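Local coordinates for flagellar brake protein YcgR (Escherichia coli K-12, PDB 5Y6G) that acts as a flagellar brake, binding c-di-GMP through its PilZ domain and then slowing the motor so that swimming and swarming decrease, at residues A51-G56 / A76-I81. Sequence-based numbering, arbitrary orientation.
With C2E (9,9'-[(2R,3R,3aS,5S,7aR,9R,10R,10aS,12S,14aR)-3,5,10,12-tetrahydroxy-5,12-dioxidooctahydro-2H,7H-difuro[3,2-d:3',2'-j][1,3,7,9,2,8]tetraoxadiphosphacyclododecine-2,9-diyl]bis(2-amino-1,9-dihydro-6H-purin-6-one)), chain B.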
loop_
_atom_site.group_PDB
_atom_site.type_symbol
_atom_site.label_atom_id
_atom_site.label_comp_id
_atom_site.label_asym_id
_atom_site.label_seq_id
_atom_site.Cartn_x
_atom_site.Cartn_y
_atom_site.Cartn_z
ATOM N N ALA A 51 -7.803 -13.628 10.936
ATOM C CA ALA A 51 -8.269 -13.192 12.249
ATOM C C ALA A 51 -7.186 -12.420 12.994
ATOM O O ALA A 51 -7.482 -11.473 13.732
ATOM C CB ALA A 51 -8.733 -14.397 13.069
ATOM N N GLU A 52 -5.922 -12.804 12.807
ATOM C CA GLU A 52 -4.831 -12.106 13.480
ATOM C C GLU A 52 -4.794 -10.631 13.100
ATOM O O GLU A 52 -4.565 -9.766 13.955
ATOM C CB GLU A 52 -3.497 -12.774 13.147
ATOM C CG GLU A 52 -2.315 -12.170 13.880
ATOM C CD GLU A 52 -1.506 -13.207 14.630
ATOM O OE1 GLU A 52 -1.125 -14.226 14.018
ATOM O OE2 GLU A 52 -1.266 -13.008 15.838
ATOM N N LEU A 53 -5.020 -10.325 11.826
ATOM C CA LEU A 53 -4.912 -8.951 11.350
ATOM C C LEU A 53 -6.025 -8.093 11.937
ATOM O O LEU A 53 -7.205 -8.454 11.872
ATOM C CB LEU A 53 -4.962 -8.917 9.823
ATOM C CG LEU A 53 -4.619 -7.596 9.130
ATOM C CD1 LEU A 53 -3.167 -7.216 9.370
ATOM C CD2 LEU A 53 -4.906 -7.684 7.641
ATOM N N GLN A 54 -5.650 -6.954 12.510
ATOM C CA GLN A 54 -6.619 -6.000 13.036
ATOM C C GLN A 54 -5.904 -4.679 13.287
ATOM O O GLN A 54 -4.673 -4.605 13.300
ATOM C CB GLN A 54 -7.297 -6.508 14.308
ATOM C CG GLN A 54 -6.341 -6.892 15.422
ATOM C CD GLN A 54 -7.067 -7.223 16.710
ATOM O OE1 GLN A 54 -7.914 -6.459 17.173
ATOM N NE2 GLN A 54 -6.742 -8.369 17.295
ATOM N N GLU A 55 -6.701 -3.633 13.489
ATOM C CA GLU A 55 -6.168 -2.289 13.634
ATOM C C GLU A 55 -5.408 -2.151 14.948
ATOM O O GLU A 55 -5.764 -2.750 15.967
ATOM C CB GLU A 55 -7.301 -1.267 13.559
ATOM C CG GLU A 55 -8.328 -1.585 12.477
ATOM C CD GLU A 55 -9.495 -0.616 12.465
ATOM O OE1 GLU A 55 -10.322 -0.694 11.530
ATOM O OE2 GLU A 55 -9.588 0.223 13.388
ATOM N N GLY A 56 -4.346 -1.347 14.915
ATOM C CA GLY A 56 -3.459 -1.166 16.039
ATOM C C GLY A 56 -2.166 -1.948 15.947
ATOM O O GLY A 56 -1.220 -1.648 16.686
ATOM N N ALA A 76 5.501 0.604 9.949
ATOM C CA ALA A 76 4.180 1.198 9.803
ATOM C C ALA A 76 3.248 0.633 10.863
ATOM O O ALA A 76 3.469 -0.457 11.395
ATOM C CB ALA A 76 3.607 0.954 8.402
ATOM N N GLN A 77 2.202 1.397 11.159
ATOM C CA GLN A 77 1.125 0.970 12.039
ATOM C C GLN A 77 -0.150 0.830 11.224
ATOM O O GLN A 77 -0.533 1.754 10.499
ATOM C CB GLN A 77 0.910 1.966 13.183
ATOM C CG GLN A 77 -0.311 1.654 14.044
ATOM C CD GLN A 77 -0.390 2.523 15.287
ATOM O OE1 GLN A 77 -0.065 2.078 16.385
ATOM N NE2 GLN A 77 -0.831 3.765 15.118
ATOM N N LEU A 78 -0.799 -0.323 11.341
ATOM C CA LEU A 78 -2.090 -0.532 10.697
ATOM C C LEU A 78 -3.144 0.313 11.403
ATOM O O LEU A 78 -3.503 0.039 12.552
ATOM C CB LEU A 78 -2.459 -2.010 10.727
ATOM C CG LEU A 78 -3.828 -2.334 10.130
ATOM C CD1 LEU A 78 -3.916 -1.821 8.703
ATOM C CD2 LEU A 78 -4.084 -3.831 10.183
ATOM N N ILE A 79 -3.641 1.340 10.717
ATOM C CA ILE A 79 -4.582 2.274 11.327
ATOM C C ILE A 79 -6.037 1.856 11.129
ATOM O O ILE A 79 -6.861 2.054 12.028
ATOM C CB ILE A 79 -4.349 3.695 10.782
ATOM C CG1 ILE A 79 -2.971 4.206 11.198
ATOM C CG2 ILE A 79 -5.431 4.639 11.270
ATOM C CD1 ILE A 79 -2.762 4.223 12.695
ATOM N N SER A 80 -6.385 1.287 9.977
ATOM C CA SER A 80 -7.783 0.988 9.704
ATOM C C SER A 80 -7.893 -0.122 8.668
ATOM O O SER A 80 -7.114 -0.169 7.712
ATOM C CB SER A 80 -8.527 2.236 9.214
ATOM O OG SER A 80 -9.920 2.001 9.146
ATOM N N ILE A 81 -8.864 -1.009 8.871
ATOM C CA ILE A 81 -9.247 -2.017 7.890
ATOM C C ILE A 81 -10.635 -1.655 7.382
ATOM O O ILE A 81 -11.600 -1.629 8.157
ATOM C CB ILE A 81 -9.236 -3.434 8.485
ATOM C CG1 ILE A 81 -7.864 -3.765 9.074
ATOM C CG2 ILE A 81 -9.622 -4.461 7.425
ATOM C CD1 ILE A 81 -7.805 -5.121 9.741
HETATM P P1 C2E B . -9.922 6.272 -0.310
HETATM O O2P C2E B . -8.788 7.403 -0.240
HETATM O O1P C2E B . -9.591 5.292 -1.373
HETATM O "O5'" C2E B . -10.054 5.528 1.108
HETATM C "C5'" C2E B . -10.937 4.430 1.304
HETATM C "C4'" C2E B . -11.096 4.115 2.794
HETATM O "O4'" C2E B . -9.825 3.865 3.403
HETATM C "C3'" C2E B . -11.679 5.307 3.567
HETATM O "O3'" C2E B . -13.101 5.382 3.459
HETATM C "C2'" C2E B . -11.237 4.963 4.997
HETATM O "O2'" C2E B . -12.108 4.005 5.602
HETATM C "C1'" C2E B . -9.853 4.349 4.755
HETATM N N9 C2E B . -8.848 5.392 4.954
HETATM C C8 C2E B . -8.171 6.067 3.981
HETATM N N7 C2E B . -7.357 6.918 4.530
HETATM C C5 C2E B . -7.461 6.842 5.878
HETATM C C6 C2E B . -6.834 7.517 6.950
HETATM O O6 C2E B . -5.995 8.380 6.742
HETATM N N1 C2E B . -7.190 7.180 8.209
HETATM C C2 C2E B . -8.129 6.215 8.428
HETATM N N2 C2E B . -8.467 5.896 9.720
HETATM N N3 C2E B . -8.720 5.582 7.438
HETATM C C4 C2E B . -8.417 5.864 6.164
HETATM P P11 C2E B . -13.896 6.768 3.642
HETATM O O21 C2E B . -13.372 7.504 4.975
HETATM O O11 C2E B . -15.343 6.481 3.753
HETATM O O5A C2E B . -13.619 7.718 2.372
HETATM C C5A C2E B . -14.047 7.353 1.064
HETATM C C4A C2E B . -13.337 8.203 0.010
HETATM O O4A C2E B . -13.601 9.592 0.223
HETATM C C3A C2E B . -11.813 8.075 0.092
HETATM O O3A C2E B . -11.339 6.956 -0.649
HETATM C C2A C2E B . -11.357 9.379 -0.573
HETATM O O2A C2E B . -11.381 9.254 -1.999
HETATM C C1A C2E B . -12.431 10.357 -0.090
HETATM N N91 C2E B . -11.948 11.039 1.111
HETATM C C81 C2E B . -12.337 10.773 2.391
HETATM N N71 C2E B . -11.710 11.561 3.211
HETATM C C51 C2E B . -10.880 12.373 2.513
HETATM C C61 C2E B . -9.980 13.401 2.875
HETATM O O61 C2E B . -9.825 13.720 4.043
HETATM N N11 C2E B . -9.291 14.022 1.895
HETATM C C21 C2E B . -9.469 13.659 0.593
HETATM N N21 C2E B . -8.754 14.315 -0.376
HETATM N N31 C2E B . -10.306 12.707 0.240
HETATM C C41 C2E B . -11.021 12.046 1.159
HETATM O O HOH W 1 -10.869 2.594 12.041
#
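E55, in the loop that leads into strand 58-65, lays its side chain across the backbone of strand 71-87 and accepts a nearly straight hydrogen bond from the amide of I81 (N to E55 OE1 3.0 Å). CG sits beside the backbone N (chi1 -42°) and the chain runs extended beyond it, which carries the carboxylate over S80 to the I81 amide; a glutamate has the length for this. The N-H arrives from above the carboxylate plane, 41° out of it. E55 OE2 accepts a hydrogen bond from a water whose oxygen is 3.0 Å away; that water is also hydrogen-bonded to S80 OG, tying the short serine hydroxyl indirectly to the loop. One residue on, the backbone joins directly: G56 N donates to L78 O at 2.9 Å. At the backbone angles of G56 a CB would be jammed against the preceding carbonyl oxygen, hence glycine.

Beneath these polar links lies an apolar layer. L53 and L78 cross at about a right angle, methyl to methyl, with CD1 of L53 3.6 Å from CD2 of L78; F59 of strand 58-65 touches both leucines. The CG1 branch of I81 ends in CD1, which lies 3.6 Å from Q54 CA, so the longer arm of this beta-branched residue packs on the loop's main chain.

I79 and S80 form a classic beta bulge opposite S100. On the ligand side, I79 CG2 lies 3.6 Å from the guanine amino nitrogen N2 of c-di-GMP, and S80 CB is nearby. The loop thus packs behind a bulged strand of the PilZ beta-barrel, whose other side lines the c-di-GMP site.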